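Local atomic coordinates of carbonic anhydrase (Porphyridium purpureum, PDB entry 1DDZ), a protein that probably catalyses the zinc-dependent interconversion of carbon dioxide and hydrogencarbonate, as a beta-class carbonic anhydrase. Residues Y69-C74 / H124-G129; A99-H104 / L152-D157; A353-H358 / R407-V412. One frame throughout, in Å; residues are numbered along the deposited sequence.

Contact 1 (Y69-C74 / H124-G129); sequences YLWIGC and HILVCG. With ZN (zinc ion), chain C.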
loop_
_atom_site.group_PDB
_atom_site.type_symbol
_atom_site.label_atom_id
_atom_site.label_comp_id
_atom_site.label_asym_id
_atom_site.label_seq_id
_atom_site.Cartn_x
_atom_site.Cartn_y
_atom_site.Cartn_z
ATOM N N TYR A 69 -3.654 23.217 9.445
ATOM C CA TYR A 69 -3.066 22.014 10.034
ATOM C C TYR A 69 -3.519 20.710 9.396
ATOM O O TYR A 69 -4.678 20.558 9.029
ATOM C CB TYR A 69 -3.426 21.890 11.514
ATOM C CG TYR A 69 -2.792 22.914 12.410
ATOM C CD1 TYR A 69 -3.388 24.151 12.601
ATOM C CD2 TYR A 69 -1.588 22.655 13.055
ATOM C CE1 TYR A 69 -2.806 25.108 13.394
ATOM C CE2 TYR A 69 -0.994 23.604 13.854
ATOM C CZ TYR A 69 -1.610 24.836 14.020
ATOM O OH TYR A 69 -1.044 25.830 14.784
ATOM N N LEU A 70 -2.571 19.797 9.241
ATOM C CA LEU A 70 -2.819 18.448 8.781
ATOM C C LEU A 70 -2.555 17.687 10.091
ATOM O O LEU A 70 -1.545 17.913 10.759
ATOM C CB LEU A 70 -1.786 18.000 7.753
ATOM C CG LEU A 70 -2.097 16.717 6.963
ATOM C CD1 LEU A 70 -0.819 16.039 6.645
ATOM C CD2 LEU A 70 -3.030 15.784 7.682
ATOM N N TRP A 71 -3.484 16.835 10.488
ATOM C CA TRP A 71 -3.347 16.055 11.693
ATOM C C TRP A 71 -3.511 14.581 11.355
ATOM O O TRP A 71 -4.530 14.149 10.816
ATOM C CB TRP A 71 -4.396 16.494 12.680
ATOM C CG TRP A 71 -4.548 15.657 13.924
ATOM C CD1 TRP A 71 -5.060 14.393 14.013
ATOM C CD2 TRP A 71 -4.345 16.099 15.273
ATOM N NE1 TRP A 71 -5.209 14.039 15.325
ATOM C CE2 TRP A 71 -4.781 15.067 16.116
ATOM C CE3 TRP A 71 -3.870 17.282 15.839
ATOM C CZ2 TRP A 71 -4.748 15.178 17.498
ATOM C CZ3 TRP A 71 -3.845 17.396 17.214
ATOM C CH2 TRP A 71 -4.283 16.352 18.028
ATOM N N ILE A 72 -2.464 13.814 11.629
ATOM C CA ILE A 72 -2.454 12.375 11.399
ATOM C C ILE A 72 -2.604 11.738 12.785
ATOM O O ILE A 72 -1.718 11.857 13.634
ATOM C CB ILE A 72 -1.152 11.949 10.713
ATOM C CG1 ILE A 72 -1.029 12.670 9.363
ATOM C CG2 ILE A 72 -1.105 10.423 10.571
ATOM C CD1 ILE A 72 0.369 13.031 8.975
ATOM N N GLY A 73 -3.771 11.141 13.023
ATOM C CA GLY A 73 -4.076 10.542 14.301
ATOM C C GLY A 73 -4.478 9.087 14.210
ATOM O O GLY A 73 -4.415 8.473 13.149
ATOM N N CYS A 74 -4.904 8.542 15.335
ATOM C CA CYS A 74 -5.292 7.158 15.438
ATOM C C CYS A 74 -6.797 7.015 15.379
ATOM O O CYS A 74 -7.533 7.859 15.872
ATOM C CB CYS A 74 -4.799 6.608 16.786
ATOM S SG CYS A 74 -5.135 4.863 17.089
ATOM N N HIS A 124 1.252 23.550 8.937
ATOM C CA HIS A 124 1.751 22.734 10.021
ATOM C C HIS A 124 1.134 21.366 9.928
ATOM O O HIS A 124 -0.049 21.250 9.629
ATOM C CB HIS A 124 1.359 23.358 11.353
ATOM C CG HIS A 124 1.800 24.778 11.507
ATOM N ND1 HIS A 124 0.925 25.843 11.437
ATOM C CD2 HIS A 124 3.032 25.316 11.679
ATOM C CE1 HIS A 124 1.604 26.974 11.546
ATOM N NE2 HIS A 124 2.882 26.679 11.690
ATOM N N ILE A 125 1.954 20.344 10.158
ATOM C CA ILE A 125 1.540 18.947 10.146
ATOM C C ILE A 125 1.793 18.432 11.557
ATOM O O ILE A 125 2.861 18.641 12.121
ATOM C CB ILE A 125 2.380 18.101 9.149
ATOM C CG1 ILE A 125 2.174 18.597 7.714
ATOM C CG2 ILE A 125 2.015 16.596 9.262
ATOM C CD1 ILE A 125 3.155 17.977 6.758
ATOM N N LEU A 126 0.793 17.799 12.149
ATOM C CA LEU A 126 0.931 17.241 13.489
ATOM C C LEU A 126 0.687 15.724 13.447
ATOM O O LEU A 126 -0.261 15.255 12.797
ATOM C CB LEU A 126 -0.098 17.869 14.446
ATOM C CG LEU A 126 0.105 19.305 14.946
ATOM C CD1 LEU A 126 -1.151 19.847 15.545
ATOM C CD2 LEU A 126 1.157 19.302 16.012
ATOM N N VAL A 127 1.566 14.950 14.075
ATOM C CA VAL A 127 1.346 13.507 14.176
ATOM C C VAL A 127 1.018 13.350 15.653
ATOM O O VAL A 127 1.796 13.748 16.508
ATOM C CB VAL A 127 2.565 12.668 13.801
ATOM C CG1 VAL A 127 2.230 11.211 13.984
ATOM C CG2 VAL A 127 2.988 12.939 12.381
ATOM N N CYS A 128 -0.172 12.852 15.961
ATOM C CA CYS A 128 -0.586 12.723 17.348
ATOM C C CYS A 128 -0.892 11.298 17.738
ATOM O O CYS A 128 -1.650 10.620 17.053
ATOM C CB CYS A 128 -1.823 13.589 17.614
ATOM S SG CYS A 128 -2.480 13.476 19.262
ATOM N N GLY A 129 -0.269 10.859 18.831
ATOM C CA GLY A 129 -0.481 9.528 19.349
ATOM C C GLY A 129 -1.198 9.723 20.661
ATOM O O GLY A 129 -1.297 10.857 21.139
HETATM ZN ZN ZN C . -4.836 4.100 19.340
HETATM O O HOH W 1 -4.237 9.992 18.099
#
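Tyr69 and His124 begin the parallel pairing of strands 69-74 and 124-129, neighbours in the five-stranded mixed sheet of a beta-class carbonic anhydrase domain; the strand directions differ by 16°. The Tyr69 ring brings CE2 to 3.4 Å from His124 CB, and its CD2 meets the CD1 methyl of Leu126. Leu70 is tied through both backbone polar atoms: its N donates to His124 O, and its O accepts Leu126 N at 2.7 Å. On the other sheet face, under helix 107-119, its side chain lies beside that of Ile125 and points the same way. Trp71 returns to the Tyr69 face. With CG anti to the backbone N (chi1 171°), its indole reaches along the sheet to Cys128, whose CB sits over the six-membered ring in a CH-pi contact, 3.8 Å from the centroid, while SG approaches obliquely. Trp71 CE3 also touches Leu126 CD1 at 3.7 Å. A serine in place of the tryptophan would probably open a gap between Leu126 and Cys128 and leave the Cys128 CB without its ring. Ile72 continues the ladder, its N bonding to Leu126 O and its O to Cys128 N, while its CD1 lies 3.9 Å from Ile125 CG2. Beyond Gly73 a water takes over, accepting from Cys74 N and donating to Cys128 O at 2.9 Å. Cys74 SG binds the zinc ion at 2.4 Å, with Asp76, His130 and Cys133.

Contact 2 (A99-H104 / L152-D157); sequences ANQCIH and LRHIRD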
loop_
_atom_site.group_PDB
_atom_site.type_symbol
_atom_site.label_atom_id
_atom_site.label_comp_id
_atom_site.label_asym_id
_atom_site.label_seq_id
_atom_site.Cartn_x
_atom_site.Cartn_y
_atom_site.Cartn_z
ATOM N N ALA A 99 -3.078 3.231 14.962
ATOM C CA ALA A 99 -1.841 3.674 15.603
ATOM C C ALA A 99 -1.123 4.836 14.947
ATOM O O ALA A 99 0.105 4.899 14.978
ATOM C CB ALA A 99 -0.879 2.497 15.779
ATOM N N ASN A 100 -1.880 5.754 14.337
ATOM C CA ASN A 100 -1.315 6.960 13.706
ATOM C C ASN A 100 -0.006 6.752 12.928
ATOM O O ASN A 100 0.956 7.504 13.075
ATOM C CB ASN A 100 -1.170 8.113 14.742
ATOM C CG ASN A 100 -0.515 7.667 16.068
ATOM O OD1 ASN A 100 -1.195 7.234 16.993
ATOM N ND2 ASN A 100 0.792 7.784 16.153
ATOM N N GLN A 101 -0.020 5.769 12.041
ATOM C CA GLN A 101 1.139 5.429 11.255
ATOM C C GLN A 101 1.362 6.316 10.057
ATOM O O GLN A 101 0.416 6.766 9.408
ATOM C CB GLN A 101 1.035 3.981 10.777
ATOM C CG GLN A 101 1.087 2.961 11.879
ATOM C CD GLN A 101 2.417 2.978 12.618
ATOM O OE1 GLN A 101 2.502 3.422 13.767
ATOM N NE2 GLN A 101 3.467 2.548 11.946
ATOM N N CYS A 102 2.636 6.510 9.751
ATOM C CA CYS A 102 3.058 7.279 8.622
ATOM C C CYS A 102 4.065 6.398 7.889
ATOM O O CYS A 102 5.246 6.725 7.787
ATOM C CB CYS A 102 3.667 8.610 9.049
ATOM S SG CYS A 102 2.460 9.732 9.762
ATOM N N ILE A 103 3.565 5.285 7.361
ATOM C CA ILE A 103 4.363 4.316 6.631
ATOM C C ILE A 103 4.866 4.926 5.323
ATOM O O ILE A 103 4.088 5.496 4.562
ATOM C CB ILE A 103 3.522 3.041 6.388
ATOM C CG1 ILE A 103 3.180 2.415 7.732
ATOM C CG2 ILE A 103 4.250 2.059 5.452
ATOM C CD1 ILE A 103 2.009 1.496 7.704
ATOM N N HIS A 104 6.159 4.786 5.055
ATOM C CA HIS A 104 6.784 5.346 3.864
ATOM C C HIS A 104 6.012 5.161 2.574
ATOM O O HIS A 104 5.807 6.107 1.839
ATOM C CB HIS A 104 8.194 4.763 3.645
ATOM C CG HIS A 104 9.148 5.020 4.768
ATOM N ND1 HIS A 104 9.780 4.002 5.460
ATOM C CD2 HIS A 104 9.633 6.172 5.283
ATOM C CE1 HIS A 104 10.621 4.525 6.335
ATOM N NE2 HIS A 104 10.550 5.838 6.245
ATOM N N LEU A 152 0.634 -3.836 11.881
ATOM C CA LEU A 152 1.304 -3.739 13.178
ATOM C C LEU A 152 2.791 -4.086 13.208
ATOM O O LEU A 152 3.460 -3.764 14.188
ATOM C CB LEU A 152 0.544 -4.533 14.234
ATOM C CG LEU A 152 -0.905 -4.069 14.416
ATOM C CD1 LEU A 152 -1.577 -4.904 15.459
ATOM C CD2 LEU A 152 -0.935 -2.608 14.810
ATOM N N ARG A 153 3.307 -4.725 12.153
ATOM C CA ARG A 153 4.729 -5.040 12.076
ATOM C C ARG A 153 5.540 -3.752 12.093
ATOM O O ARG A 153 6.677 -3.768 12.502
ATOM C CB ARG A 153 5.088 -5.802 10.800
ATOM C CG ARG A 153 4.741 -7.271 10.767
ATOM C CD ARG A 153 5.117 -7.990 12.049
ATOM N NE ARG A 153 4.051 -7.876 13.054
ATOM C CZ ARG A 153 3.703 -8.840 13.900
ATOM N NH1 ARG A 153 4.330 -10.014 13.874
ATOM N NH2 ARG A 153 2.731 -8.626 14.783
ATOM N N HIS A 154 4.955 -2.633 11.655
ATOM C CA HIS A 154 5.670 -1.366 11.642
ATOM C C HIS A 154 5.917 -0.854 13.039
ATOM O O HIS A 154 6.955 -0.268 13.313
ATOM C CB HIS A 154 4.927 -0.321 10.805
ATOM C CG HIS A 154 4.926 -0.625 9.346
ATOM N ND1 HIS A 154 6.021 -0.389 8.536
ATOM C CD2 HIS A 154 3.993 -1.188 8.549
ATOM C CE1 HIS A 154 5.757 -0.801 7.313
ATOM N NE2 HIS A 154 4.533 -1.288 7.299
ATOM N N ILE A 155 4.976 -1.102 13.937
ATOM C CA ILE A 155 5.129 -0.699 15.330
ATOM C C ILE A 155 6.235 -1.568 15.961
ATOM O O ILE A 155 6.979 -1.122 16.828
ATOM C CB ILE A 155 3.826 -0.893 16.080
ATOM C CG1 ILE A 155 2.774 0.055 15.510
ATOM C CG2 ILE A 155 4.023 -0.644 17.574
ATOM C CD1 ILE A 155 1.425 -0.056 16.166
ATOM N N ARG A 156 6.330 -2.813 15.495
ATOM C CA ARG A 156 7.338 -3.777 15.948
ATOM C C ARG A 156 8.720 -3.297 15.542
ATOM O O ARG A 156 9.688 -3.501 16.249
ATOM C CB ARG A 156 7.067 -5.141 15.346
ATOM C CG ARG A 156 5.952 -5.840 16.019
ATOM C CD ARG A 156 6.456 -6.373 17.325
ATOM N NE ARG A 156 5.978 -7.727 17.480
ATOM C CZ ARG A 156 6.713 -8.826 17.356
ATOM N NH1 ARG A 156 8.018 -8.782 17.101
ATOM N NH2 ARG A 156 6.092 -9.982 17.397
ATOM N N ASP A 157 8.802 -2.626 14.402
ATOM C CA ASP A 157 10.073 -2.077 13.969
ATOM C C ASP A 157 10.466 -0.979 14.927
ATOM O O ASP A 157 11.632 -0.828 15.222
ATOM C CB ASP A 157 9.992 -1.529 12.562
ATOM C CG ASP A 157 10.009 -2.615 11.526
ATOM O OD1 ASP A 157 10.164 -3.801 11.886
ATOM O OD2 ASP A 157 9.847 -2.281 10.337
#
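Ile103 lies over the imidazole of His154, fastening the loop 99-104 to helix 147-161. This is a CH-pi contact: Ile103 CG1 stands 3.8 Å from the ring centroid and only 10° off the normal. Both methyls spread over that same face, CD1 reaching His154 CD2 at 3.4 Å and CG2 reaching CE1 at 3.7 Å; the two side chains cross at about a right angle. Apolar contact closes the other end, where Ala99 CB meets Ile155 CD1 at 3.5 Å, a tight fit. Ile155 achieves this with CG1 anti to its carbonyl carbon (chi1 -65°) and an extended chi2, which send the methyl back to the loop. Between these two, the Gln101 amide is wedged against His154 CB and Ile155 CG1. Polar and aromatic links lead outward: His154 NE2 is hydrogen-bonded to Ser105 OG of the second subunit, and the rings of His154 and His104 of that subunit meet edge-to-face. Within the chain, Ala99 O accepts from Asn183 ND2 and Cys102 N donates to Gln187 OE1, both on helix 172-193. The loop brings the Ala99 side chain to about 6 Å from the zinc, beside the metal site at the carboxyl ends of the parallel strands of this beta-carbonic anhydrase fold.

Contact 3 (A353-H358 / R407-V412); sequences ANQCIH and RHIRDV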
loop_
_atom_site.group_PDB
_atom_site.type_symbol
_atom_site.label_atom_id
_atom_site.label_comp_id
_atom_site.label_asym_id
_atom_site.label_seq_id
_atom_site.Cartn_x
_atom_site.Cartn_y
_atom_site.Cartn_z
ATOM N N ALA A 353 -11.467 11.783 0.185
ATOM C CA ALA A 353 -12.674 11.371 -0.522
ATOM C C ALA A 353 -13.294 10.075 -0.011
ATOM O O ALA A 353 -13.863 9.309 -0.779
ATOM C CB ALA A 353 -12.387 11.273 -2.008
ATOM N N ASN A 354 -13.142 9.825 1.286
ATOM C CA ASN A 354 -13.695 8.645 1.953
ATOM C C ASN A 354 -13.698 7.361 1.139
ATOM O O ASN A 354 -14.732 6.675 1.049
ATOM C CB ASN A 354 -15.099 8.939 2.515
ATOM C CG ASN A 354 -15.981 9.712 1.541
ATOM O OD1 ASN A 354 -15.939 10.936 1.511
ATOM N ND2 ASN A 354 -16.772 9.002 0.747
ATOM N N GLN A 355 -12.520 7.030 0.594
ATOM C CA GLN A 355 -12.315 5.844 -0.240
ATOM C C GLN A 355 -12.206 4.549 0.559
ATOM O O GLN A 355 -11.675 4.534 1.689
ATOM C CB GLN A 355 -11.045 5.983 -1.068
ATOM C CG GLN A 355 -11.026 7.094 -2.088
ATOM C CD GLN A 355 -11.953 6.830 -3.228
ATOM O OE1 GLN A 355 -13.171 6.973 -3.102
ATOM N NE2 GLN A 355 -11.392 6.491 -4.363
ATOM N N CYS A 356 -12.748 3.481 -0.025
ATOM C CA CYS A 356 -12.710 2.137 0.559
ATOM C C CYS A 356 -12.206 1.224 -0.540
ATOM O O CYS A 356 -12.925 0.330 -0.983
ATOM C CB CYS A 356 -14.109 1.679 0.994
ATOM S SG CYS A 356 -14.785 2.613 2.329
ATOM N N ILE A 357 -10.987 1.484 -1.003
ATOM C CA ILE A 357 -10.362 0.722 -2.059
ATOM C C ILE A 357 -10.232 -0.744 -1.636
ATOM O O ILE A 357 -9.909 -1.031 -0.480
ATOM C CB ILE A 357 -9.030 1.374 -2.412
ATOM C CG1 ILE A 357 -9.303 2.788 -2.945
ATOM C CG2 ILE A 357 -8.250 0.530 -3.384
ATOM C CD1 ILE A 357 -8.103 3.718 -2.939
ATOM N N HIS A 358 -10.557 -1.663 -2.553
ATOM C CA HIS A 358 -10.531 -3.110 -2.290
ATOM C C HIS A 358 -9.276 -3.599 -1.596
ATOM O O HIS A 358 -9.348 -4.350 -0.626
ATOM C CB HIS A 358 -10.656 -3.921 -3.589
ATOM C CG HIS A 358 -11.969 -3.773 -4.282
ATOM N ND1 HIS A 358 -13.161 -4.055 -3.661
ATOM C CD2 HIS A 358 -12.277 -3.416 -5.549
ATOM C CE1 HIS A 358 -14.153 -3.885 -4.513
ATOM N NE2 HIS A 358 -13.642 -3.497 -5.666
ATOM N N ARG A 407 -7.798 8.604 -8.998
ATOM C CA ARG A 407 -8.240 7.920 -10.215
ATOM C C ARG A 407 -9.402 6.971 -9.937
ATOM O O ARG A 407 -10.179 6.637 -10.830
ATOM C CB ARG A 407 -7.090 7.186 -10.892
ATOM C CG ARG A 407 -6.236 8.068 -11.759
ATOM C CD ARG A 407 -7.128 8.760 -12.738
ATOM N NE ARG A 407 -6.415 9.405 -13.822
ATOM C CZ ARG A 407 -6.502 10.702 -14.117
ATOM N NH1 ARG A 407 -7.268 11.514 -13.390
ATOM N NH2 ARG A 407 -5.862 11.171 -15.190
ATOM N N HIS A 408 -9.545 6.569 -8.682
ATOM C CA HIS A 408 -10.628 5.699 -8.293
ATOM C C HIS A 408 -11.984 6.413 -8.408
ATOM O O HIS A 408 -13.005 5.779 -8.733
ATOM C CB HIS A 408 -10.401 5.188 -6.875
ATOM C CG HIS A 408 -9.431 4.051 -6.804
ATOM N ND1 HIS A 408 -8.144 4.199 -6.334
ATOM C CD2 HIS A 408 -9.538 2.765 -7.208
ATOM C CE1 HIS A 408 -7.499 3.052 -6.465
ATOM N NE2 HIS A 408 -8.325 2.167 -6.995
ATOM N N ILE A 409 -11.987 7.724 -8.156
ATOM C CA ILE A 409 -13.214 8.513 -8.266
ATOM C C ILE A 409 -13.541 8.683 -9.745
ATOM O O ILE A 409 -14.701 8.745 -10.124
ATOM C CB ILE A 409 -13.099 9.871 -7.573
ATOM C CG1 ILE A 409 -13.277 9.695 -6.073
ATOM C CG2 ILE A 409 -14.166 10.820 -8.075
ATOM C CD1 ILE A 409 -12.076 10.078 -5.309
ATOM N N ARG A 410 -12.511 8.677 -10.580
ATOM C CA ARG A 410 -12.703 8.777 -12.015
ATOM C C ARG A 410 -13.408 7.529 -12.541
ATOM O O ARG A 410 -14.252 7.616 -13.426
ATOM C CB ARG A 410 -11.372 8.982 -12.723
ATOM C CG ARG A 410 -10.980 10.439 -12.847
ATOM C CD ARG A 410 -11.924 11.178 -13.781
ATOM N NE ARG A 410 -11.146 12.026 -14.663
ATOM C CZ ARG A 410 -10.941 11.811 -15.956
ATOM N NH1 ARG A 410 -11.486 10.784 -16.587
ATOM N NH2 ARG A 410 -10.067 12.563 -16.587
ATOM N N ASP A 411 -13.100 6.372 -11.964
ATOM C CA ASP A 411 -13.747 5.118 -12.365
ATOM C C ASP A 411 -15.239 5.191 -12.072
ATOM O O ASP A 411 -16.070 4.682 -12.820
ATOM C CB ASP A 411 -13.162 3.939 -11.585
ATOM C CG ASP A 411 -11.764 3.571 -12.024
ATOM O OD1 ASP A 411 -11.224 4.146 -12.994
ATOM O OD2 ASP A 411 -11.195 2.681 -11.380
ATOM N N VAL A 412 -15.567 5.782 -10.936
ATOM C CA VAL A 412 -16.954 5.951 -10.547
ATOM C C VAL A 412 -17.679 6.832 -11.581
ATOM O O VAL A 412 -18.790 6.508 -11.998
ATOM C CB VAL A 412 -17.064 6.596 -9.142
ATOM C CG1 VAL A 412 -18.526 6.780 -8.749
ATOM C CG2 VAL A 412 -16.350 5.744 -8.110
HETATM O O HOH W 2 -13.820 5.630 -5.963
#
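The His408 imidazole lies face-on to Ile357, whose CG1 is centred on the ring 3.9 Å from its centroid and 11° off the normal. This CH-pi contact joins the loop after strand 346-351 to helix 407-414 in the second zinc-binding domain of this beta-class carbonic anhydrase. The side chains cross at about a right angle, and the CD1 methyl of Ile357 settles 3.4 Å from His408 ND1. That nitrogen is hydrogen-bonded to the backbone O of Trp405, which helps to hold the rotation of the ring (chi2 106°), with ND1 under the methyl. Gln355 runs between His408 and Ile409, its chain bent at chi2 so that the amide comes up against the helix. The amide plane is turned 58° from the imidazole plane, an oblique crossing rather than a stack. Gln355 OE1 is bonded to Asn437 ND2 of helix 426-447, which holds the amide in place and leaves NE2 facing the helix; Ile409 CD1 lies 3.8 Å from NE2. The same methyl meets Ala353 CB at 3.5 Å, so Ile409 touches both the alanine and the glutamine of the loop. The second subunit packs against the same helix: Asp411 OD2 is hydrogen-bonded to His358 NE2 of that subunit. A water links loop and helix: Gln355 NE2 donates to it at 3.0 Å, and it donates in turn, weakly, to His408 O at 2.9 Å.

Contacts 1 and 2 belong to one domain and interlock along the chain, their centres about 15 Å apart. They touch near the metal: Cys74 SG, a zinc ligand in contact 1, lies 3.4 Å from Ala99 N of contact 2, and Asn100 CG packs 3.3 Å from Cys128 O. The loop thus packs beside the strand end that supplies a zinc ligand. Contact 3 is the counterpart of contact 2 in the other domain, with the same ANQCIH loop sequence; Ala353 likewise stands about 6 Å, side chain to metal, from a zinc ion. The centre of contact 3 is about 24 Å from that of contact 2 and about 23 Å from that of contact 1, and it touches neither. Contacts 2 and 3 both reach the second subunit.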